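Local atomic coordinates of racemase, putative (Roseobacter denitrificans, PDB entry 3TCS), a protein that binds magnesium in a TIM-barrel active site and probably acts as a hydro-lyase or racemase of the mandelate racemase and muconate lactonizing enzyme family. Residues A27-T32 against S381-S386; D59-V64 against L100-A105. All blocks are in the same frame, centred on the assembly; numbering follows the deposited sequence.

Overall arrangement
Both contacts belong to the capping part of an enolase-superfamily fold, set against the barrel whose strand ends hold the magnesium of Asp205, Glu231 and Glu257. Contact 1 pairs the first strand, 25-32, with the last, 382-387, bringing the chain ends together; 382-387 is an outer strand of the chain's four-stranded antiparallel sheet. Contact 2 lies nested within that closure, where helix 58-73 crosses helix 98-119. The centres are about 12 Å apart, and helix 58-73 joins them: it packs on the sheet through Cys62, whose SG lies 3.7 Å from CB of both Thr30 and Thr32, and on helix 98-119 through Thr61 and Val64. Sheet and helices thus form one layered unit, completed by the C-terminal strand.

Contact 1: residues A27-T32 against S381-S386; sequences AIETFT and SQYQSS
The ring of Tyr383 receives the Glu29 carboxylate oxygen OE2 and CZ of Phe31 at its edge, while the Phe31 ring has OG of Ser381 at its own edge. The two rings extend alongside each other from neighbouring strands, their planes inclined by 50°, and their closest atoms, Phe31 CE1 and Tyr383 CD1, lie 3.3 Å apart. Tyr383 OH donates a 2.5 Å hydrogen bond to Glu29 OE2, meeting the anti lone pair; carboxylate and ring stand almost perpendicular, at 81°. With CG anti to the carbonyl carbon (chi1 -61°) and the chain extended beyond it, Glu29 sets CG 3.7 Å from Ser385 CB and carries its carboxylate on to the Tyr383 hydroxyl. The other oxygen, OE1, forms a salt bridge with Arg40 of strand 37-43, so the carboxylate ties three strands together. A glutamine in place of Glu29 would probably leave Arg40 without its charge partner and weaken the hold on the tyrosine hydroxyl.

Beneath these groups, strands 27-32 and 382-386 pair antiparallel. Ile28, Thr30 and Thr32 form hydrogen-bonded pairs with Ser386, Gln384 and Gln382, each through two backbone bonds, such as Thr30 N to Gln384 O at 2.9 Å. Their side chains share the face turned to helix 58-73. There a water lies 2.6 Å from Thr30 OG1 and donates to Gln382 O at 2.8 Å, and His66 bonds both Thr30 OG1 and Ser386 OG. Thr32 CG2 lies 4.1 Å from Gln382 CB, while its hydroxyl bonds to Val36 O.

The C-terminal strand is thus held on one face through Glu29, whose ionised form the Arg40 guanidinium and the donated Tyr383 O-H would both probably favour, and on the other through the water tying Thr30 OG1 to the Gln382 backbone and His66 joining two hydroxyls.

Contact 2: residues D59-V64 against L100-A105; sequences DITCTV and LRRAMA
Thr61 OG1 lies 2.7 Å from a water that also accepts a 3.1 Å hydrogen bond from Arg102 NH1 and so bridges two helices of the N-terminal capping domain of the enolase superfamily. The water sits at the edge of the guanidinium, in its plane. Thr61 OG1 has a further, weak bond to His57 O one turn back. The helix segments 59-64 and 100-105 cross at -80° with their axes 8.3 Å apart, a spacing consistent with the small Thr61 and Ala103 at the crossing.

Arg102 sends its extended chain past Thr61 at about a right angle. Ser98 OG bonds to its NE, and in the second subunit Lys94 O takes NH2 while the Phe95 ring makes a cation-pi contact. The guanidinium thus has partners in both subunits and links the helix crossing to the dimer interface.

The crossing itself is packed through Val64 and the Thr61 methyl. Val64 CG1 lies 4.2 Å from both Leu100 CA and Ala103 CB. The Thr61 methyl, anti to its own backbone nitrogen, presses on the backbone of helix 98-119: CG2 is 3.4 Å from Ala103 N and 3.6 Å from Arg102 C.

Contact 1: residues A27-T32 against S381-S386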
ATOM      1  N   ALA B  27      20.899  14.729  -8.540  1.00 14.39           N
ATOM      2  CA  ALA B  27      20.444  13.612  -9.352  1.00 12.34           C
ATOM      3  C   ALA B  27      20.185  12.328  -8.574  1.00 11.53           C
ATOM      4  O   ALA B  27      20.765  12.094  -7.511  1.00 11.47           O
ATOM      5  CB  ALA B  27      21.462  13.333 -10.442  1.00 12.50           C
ATOM      6  N   ILE B  28      19.305  11.507  -9.134  1.00 10.98           N
ATOM      7  CA  ILE B  28      18.958  10.206  -8.575  1.00 11.47           C
ATOM      8  C   ILE B  28      18.918   9.252  -9.758  1.00 10.83           C
ATOM      9  O   ILE B  28      18.157   9.461 -10.707  1.00 11.99           O
ATOM     10  CB  ILE B  28      17.579  10.210  -7.892  1.00 10.96           C
ATOM     11  CG1 ILE B  28      17.573  11.208  -6.735  1.00 13.20           C
ATOM     12  CG2 ILE B  28      17.264   8.809  -7.362  1.00 13.13           C
ATOM     13  CD1 ILE B  28      16.213  11.424  -6.120  1.00 12.86           C
ATOM     14  N   GLU B  29      19.758   8.225  -9.706  1.00  9.54           N
ATOM     15  CA  GLU B  29      19.845   7.228 -10.771  1.00  9.39           C
ATOM     16  C   GLU B  29      19.559   5.838 -10.227  1.00  9.18           C
ATOM     17  O   GLU B  29      19.872   5.549  -9.078  1.00  9.75           O
ATOM     18  CB  GLU B  29      21.252   7.213 -11.359  1.00  9.70           C
ATOM     19  CG  GLU B  29      21.697   8.520 -11.975  1.00 11.29           C
ATOM     20  CD  GLU B  29      23.202   8.596 -12.109  1.00 12.97           C
ATOM     21  OE1 GLU B  29      23.875   8.838 -11.086  1.00 15.12           O
ATOM     22  OE2 GLU B  29      23.710   8.400 -13.232  1.00 12.93           O
ATOM     23  N   THR B  30      18.974   4.982 -11.056  1.00  8.25           N
ATOM     24  CA  THR B  30      18.699   3.609 -10.650  1.00  8.79           C
ATOM     25  C   THR B  30      19.288   2.659 -11.691  1.00  9.32           C
ATOM     26  O   THR B  30      19.334   2.971 -12.881  1.00  7.25           O
ATOM     27  CB  THR B  30      17.183   3.329 -10.508  1.00  9.44           C
ATOM     28  OG1 THR B  30      16.500   3.767 -11.685  1.00 12.14           O
ATOM     29  CG2 THR B  30      16.611   4.053  -9.297  1.00  8.15           C
ATOM     30  N   PHE B  31      19.750   1.509 -11.216  1.00  8.12           N
ATOM     31  CA  PHE B  31      20.351   0.464 -12.041  1.00  9.03           C
ATOM     32  C   PHE B  31      19.620  -0.774 -11.541  1.00  9.96           C
ATOM     33  O   PHE B  31      19.836  -1.208 -10.411  1.00  9.19           O
ATOM     34  CB  PHE B  31      21.844   0.381 -11.731  1.00  8.02           C
ATOM     35  CG  PHE B  31      22.555   1.700 -11.856  1.00  9.30           C
ATOM     36  CD1 PHE B  31      23.247   2.027 -13.019  1.00  8.65           C
ATOM     37  CD2 PHE B  31      22.509   2.629 -10.819  1.00  7.64           C
ATOM     38  CE1 PHE B  31      23.885   3.257 -13.147  1.00  9.57           C
ATOM     39  CE2 PHE B  31      23.140   3.860 -10.934  1.00  9.24           C
ATOM     40  CZ  PHE B  31      23.831   4.179 -12.103  1.00  9.81           C
ATOM     41  N   THR B  32      18.769  -1.356 -12.378  1.00  8.75           N
ATOM     42  CA  THR B  32      17.957  -2.468 -11.909  1.00 10.00           C
ATOM     43  C   THR B  32      17.670  -3.595 -12.891  1.00  9.89           C
ATOM     44  O   THR B  32      17.888  -3.469 -14.099  1.00  9.68           O
ATOM     45  CB  THR B  32      16.579  -1.908 -11.478  1.00  9.38           C
ATOM     46  OG1 THR B  32      15.834  -2.890 -10.753  1.00 10.93           O
ATOM     47  CG2 THR B  32      15.782  -1.515 -12.719  1.00  7.63           C
ATOM     48  N   SER B 381      22.492  -3.894 -16.194  1.00  9.19           N
ATOM     49  CA  SER B 381      21.263  -3.326 -15.639  1.00 10.01           C
ATOM     50  C   SER B 381      20.487  -2.346 -16.512  1.00 10.62           C
ATOM     51  O   SER B 381      20.982  -1.840 -17.520  1.00 10.47           O
ATOM     52  CB  SER B 381      21.577  -2.620 -14.321  1.00  9.47           C
ATOM     53  OG  SER B 381      22.258  -1.399 -14.573  1.00  9.99           O
ATOM     54  N   GLN B 382      19.251  -2.086 -16.100  1.00 10.70           N
ATOM     55  CA  GLN B 382      18.399  -1.127 -16.782  1.00 11.80           C
ATOM     56  C   GLN B 382      18.617   0.185 -16.045  1.00 10.97           C
ATOM     57  O   GLN B 382      18.357   0.297 -14.839  1.00  8.70           O
ATOM     58  CB  GLN B 382      16.931  -1.530 -16.700  1.00 12.94           C
ATOM     59  CG  GLN B 382      16.040  -0.622 -17.525  1.00 21.73           C
ATOM     60  CD  GLN B 382      14.583  -1.009 -17.445  1.00 25.85           C
ATOM     61  OE1 GLN B 382      14.221  -2.168 -17.674  1.00 28.36           O
ATOM     62  NE2 GLN B 382      13.732  -0.041 -17.124  1.00 29.47           N
ATOM     63  N   TYR B 383      19.098   1.179 -16.779  1.00  8.63           N
ATOM     64  CA  TYR B 383      19.412   2.483 -16.219  1.00  8.92           C
ATOM     65  C   TYR B 383      18.309   3.519 -16.396  1.00  9.53           C
ATOM     66  O   TYR B 383      17.644   3.553 -17.424  1.00  9.31           O
ATOM     67  CB  TYR B 383      20.688   3.005 -16.885  1.00  8.23           C
ATOM     68  CG  TYR B 383      21.111   4.395 -16.474  1.00  8.05           C
ATOM     69  CD1 TYR B 383      21.741   4.624 -15.248  1.00  8.36           C
ATOM     70  CD2 TYR B 383      20.926   5.482 -17.329  1.00  9.64           C
ATOM     71  CE1 TYR B 383      22.183   5.901 -14.896  1.00  8.80           C
ATOM     72  CE2 TYR B 383      21.362   6.761 -16.984  1.00  9.30           C
ATOM     73  CZ  TYR B 383      21.991   6.962 -15.770  1.00  8.89           C
ATOM     74  OH  TYR B 383      22.448   8.221 -15.437  1.00 10.49           O
ATOM     75  N   GLN B 384      18.123   4.362 -15.387  1.00  9.38           N
ATOM     76  CA  GLN B 384      17.144   5.447 -15.463  1.00  9.15           C
ATOM     77  C   GLN B 384      17.616   6.553 -14.535  1.00 11.04           C
ATOM     78  O   GLN B 384      18.099   6.288 -13.437  1.00 10.52           O
ATOM     79  CB  GLN B 384      15.742   4.988 -15.049  1.00  8.78           C
ATOM     80  CG  GLN B 384      14.691   6.079 -15.283  1.00 10.32           C
ATOM     81  CD  GLN B 384      13.268   5.606 -15.079  1.00 10.39           C
ATOM     82  OE1 GLN B 384      13.006   4.408 -14.954  1.00 11.61           O
ATOM     83  NE2 GLN B 384      12.331   6.551 -15.059  1.00 10.63           N
ATOM     84  N   SER B 385      17.504   7.800 -14.974  1.00 11.68           N
ATOM     85  CA  SER B 385      17.947   8.895 -14.129  1.00 13.63           C
ATOM     86  C   SER B 385      16.964  10.051 -14.094  1.00 13.76           C
ATOM     87  O   SER B 385      16.174  10.248 -15.016  1.00 14.59           O
ATOM     88  CB  SER B 385      19.307   9.412 -14.604  1.00 15.36           C
ATOM     89  OG  SER B 385      19.187  10.002 -15.882  1.00 21.28           O
ATOM     90  N   SER B 386      17.024  10.800 -13.004  1.00 13.95           N
ATOM     91  CA  SER B 386      16.194  11.977 -12.804  1.00 15.02           C
ATOM     92  C   SER B 386      17.138  13.029 -12.254  1.00 15.78           C
ATOM     93  O   SER B 386      17.877  12.759 -11.314  1.00 13.08           O
ATOM     94  CB  SER B 386      15.087  11.697 -11.786  1.00 14.17           C
ATOM     95  OG  SER B 386      14.121  10.808 -12.310  1.00 13.66           O
TER
HETATM   96  O   HOH W   1      16.417   1.813 -13.449  1.00 12.97           O

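Contact 2: residues D59-V64 against L100-A105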
ATOM      1  N   ASP B  59      12.088  -3.578 -10.771  1.00  9.00           N
ATOM      2  CA  ASP B  59      11.980  -2.735 -11.953  1.00  9.24           C
ATOM      3  C   ASP B  59      10.752  -1.828 -11.813  1.00  9.38           C
ATOM      4  O   ASP B  59      10.798  -0.649 -12.172  1.00  8.80           O
ATOM      5  CB  ASP B  59      11.913  -3.594 -13.229  1.00 10.04           C
ATOM      6  CG  ASP B  59      10.750  -4.567 -13.234  1.00 12.69           C
ATOM      7  OD1 ASP B  59      10.505  -5.242 -12.209  1.00 11.17           O
ATOM      8  OD2 ASP B  59      10.089  -4.678 -14.289  1.00 12.22           O
ATOM      9  N   ILE B  60       9.665  -2.371 -11.266  1.00  8.56           N
ATOM     10  CA  ILE B  60       8.452  -1.579 -11.064  1.00  8.22           C
ATOM     11  C   ILE B  60       8.727  -0.526  -9.990  1.00  8.87           C
ATOM     12  O   ILE B  60       8.339   0.636 -10.120  1.00  8.57           O
ATOM     13  CB  ILE B  60       7.270  -2.467 -10.616  1.00  9.16           C
ATOM     14  CG1 ILE B  60       6.933  -3.465 -11.733  1.00  9.03           C
ATOM     15  CG2 ILE B  60       6.046  -1.592 -10.290  1.00  9.44           C
ATOM     16  CD1 ILE B  60       5.836  -4.470 -11.385  1.00  9.63           C
ATOM     17  N   THR B  61       9.407  -0.940  -8.927  1.00  7.50           N
ATOM     18  CA  THR B  61       9.745  -0.028  -7.845  1.00  7.38           C
ATOM     19  C   THR B  61      10.582   1.141  -8.367  1.00  7.15           C
ATOM     20  O   THR B  61      10.367   2.292  -7.979  1.00  7.10           O
ATOM     21  CB  THR B  61      10.518  -0.772  -6.741  1.00  6.79           C
ATOM     22  OG1 THR B  61       9.694  -1.822  -6.214  1.00  6.63           O
ATOM     23  CG2 THR B  61      10.902   0.176  -5.615  1.00  6.15           C
ATOM     24  N   CYS B  62      11.530   0.854  -9.256  1.00  6.35           N
ATOM     25  CA  CYS B  62      12.371   1.922  -9.792  1.00  7.78           C
ATOM     26  C   CYS B  62      11.560   2.879 -10.659  1.00  8.22           C
ATOM     27  O   CYS B  62      11.833   4.078 -10.694  1.00  7.52           O
ATOM     28  CB  CYS B  62      13.551   1.333 -10.570  1.00  8.06           C
ATOM     29  SG  CYS B  62      14.819   0.614  -9.474  1.00  9.42           S
ATOM     30  N   THR B  63      10.556   2.352 -11.352  1.00  7.03           N
ATOM     31  CA  THR B  63       9.696   3.204 -12.165  1.00  8.69           C
ATOM     32  C   THR B  63       8.938   4.133 -11.216  1.00  8.93           C
ATOM     33  O   THR B  63       8.804   5.335 -11.466  1.00  8.31           O
ATOM     34  CB  THR B  63       8.695   2.359 -12.983  1.00  9.22           C
ATOM     35  OG1 THR B  63       9.412   1.610 -13.973  1.00  9.79           O
ATOM     36  CG2 THR B  63       7.663   3.261 -13.676  1.00  9.66           C
ATOM     37  N   VAL B  64       8.452   3.569 -10.115  1.00  8.38           N
ATOM     38  CA  VAL B  64       7.721   4.349  -9.120  1.00  8.11           C
ATOM     39  C   VAL B  64       8.638   5.398  -8.493  1.00  8.26           C
ATOM     40  O   VAL B  64       8.222   6.529  -8.225  1.00  7.77           O
ATOM     41  CB  VAL B  64       7.147   3.427  -8.006  1.00  7.67           C
ATOM     42  CG1 VAL B  64       6.633   4.257  -6.833  1.00  8.41           C
ATOM     43  CG2 VAL B  64       6.016   2.585  -8.577  1.00  8.39           C
ATOM     44  N   LEU B 100       5.534   2.734  -2.985  1.00  7.76           N
ATOM     45  CA  LEU B 100       6.142   4.038  -2.717  1.00  8.75           C
ATOM     46  C   LEU B 100       7.247   3.925  -1.660  1.00  9.37           C
ATOM     47  O   LEU B 100       8.295   4.559  -1.785  1.00  8.22           O
ATOM     48  CB  LEU B 100       5.096   5.056  -2.243  1.00  9.11           C
ATOM     49  CG  LEU B 100       5.616   6.492  -2.071  1.00 11.20           C
ATOM     50  CD1 LEU B 100       5.802   7.136  -3.434  1.00 13.57           C
ATOM     51  CD2 LEU B 100       4.644   7.309  -1.224  1.00 13.19           C
ATOM     52  N   ARG B 101       7.017   3.122  -0.622  1.00  9.59           N
ATOM     53  CA  ARG B 101       8.012   2.964   0.438  1.00 10.05           C
ATOM     54  C   ARG B 101       9.222   2.186  -0.051  1.00  7.79           C
ATOM     55  O   ARG B 101      10.349   2.486   0.332  1.00  7.04           O
ATOM     56  CB  ARG B 101       7.417   2.258   1.661  1.00 11.57           C
ATOM     57  CG  ARG B 101       6.605   3.162   2.565  1.00 18.61           C
ATOM     58  CD  ARG B 101       5.310   3.515   1.911  1.00 21.69           C
ATOM     59  NE  ARG B 101       4.525   4.482   2.666  1.00 25.17           N
ATOM     60  CZ  ARG B 101       3.428   5.047   2.181  1.00 24.46           C
ATOM     61  NH1 ARG B 101       3.019   4.721   0.963  1.00 24.41           N
ATOM     62  NH2 ARG B 101       2.759   5.943   2.893  1.00 27.01           N
ATOM     63  N   ARG B 102       8.987   1.176  -0.881  1.00  7.11           N
ATOM     64  CA  ARG B 102      10.084   0.379  -1.431  1.00  8.31           C
ATOM     65  C   ARG B 102      11.013   1.286  -2.230  1.00  7.86           C
ATOM     66  O   ARG B 102      12.232   1.100  -2.233  1.00  8.33           O
ATOM     67  CB  ARG B 102       9.547  -0.708  -2.365  1.00  9.31           C
ATOM     68  CG  ARG B 102       8.832  -1.855  -1.677  1.00 10.67           C
ATOM     69  CD  ARG B 102       8.191  -2.778  -2.710  1.00 10.67           C
ATOM     70  NE  ARG B 102       7.515  -3.906  -2.075  1.00 10.49           N
ATOM     71  CZ  ARG B 102       7.944  -5.164  -2.117  1.00 11.35           C
ATOM     72  NH1 ARG B 102       9.061  -5.474  -2.772  1.00  9.57           N
ATOM     73  NH2 ARG B 102       7.258  -6.111  -1.494  1.00 10.75           N
ATOM     74  N   ALA B 103      10.420   2.263  -2.913  1.00  8.06           N
ATOM     75  CA  ALA B 103      11.173   3.208  -3.740  1.00  8.96           C
ATOM     76  C   ALA B 103      11.897   4.229  -2.867  1.00  8.09           C
ATOM     77  O   ALA B 103      13.082   4.509  -3.068  1.00  8.53           O
ATOM     78  CB  ALA B 103      10.226   3.923  -4.712  1.00  8.82           C
ATOM     79  N   MET B 104      11.176   4.787  -1.899  1.00  6.55           N
ATOM     80  CA  MET B 104      11.756   5.759  -0.982  1.00  8.82           C
ATOM     81  C   MET B 104      12.969   5.164  -0.274  1.00  9.28           C
ATOM     82  O   MET B 104      13.958   5.860  -0.026  1.00  8.89           O
ATOM     83  CB  MET B 104      10.733   6.173   0.077  1.00 11.30           C
ATOM     84  CG  MET B 104       9.560   6.983  -0.450  1.00 14.60           C
ATOM     85  SD  MET B 104       8.239   7.106   0.786  1.00 17.90           S
ATOM     86  CE  MET B 104       9.136   7.748   2.190  1.00 17.92           C
ATOM     87  N   ALA B 105      12.882   3.878   0.062  1.00  6.74           N
ATOM     88  CA  ALA B 105      13.968   3.202   0.766  1.00  8.57           C
ATOM     89  C   ALA B 105      15.284   3.277  -0.002  1.00  7.93           C
ATOM     90  O   ALA B 105      16.357   3.358   0.597  1.00  8.08           O
ATOM     91  CB  ALA B 105      13.595   1.742   1.026  1.00  8.29           C
TER
HETATM   92  O   HOH W   2      10.707  -3.959  -4.921  1.00 10.58           O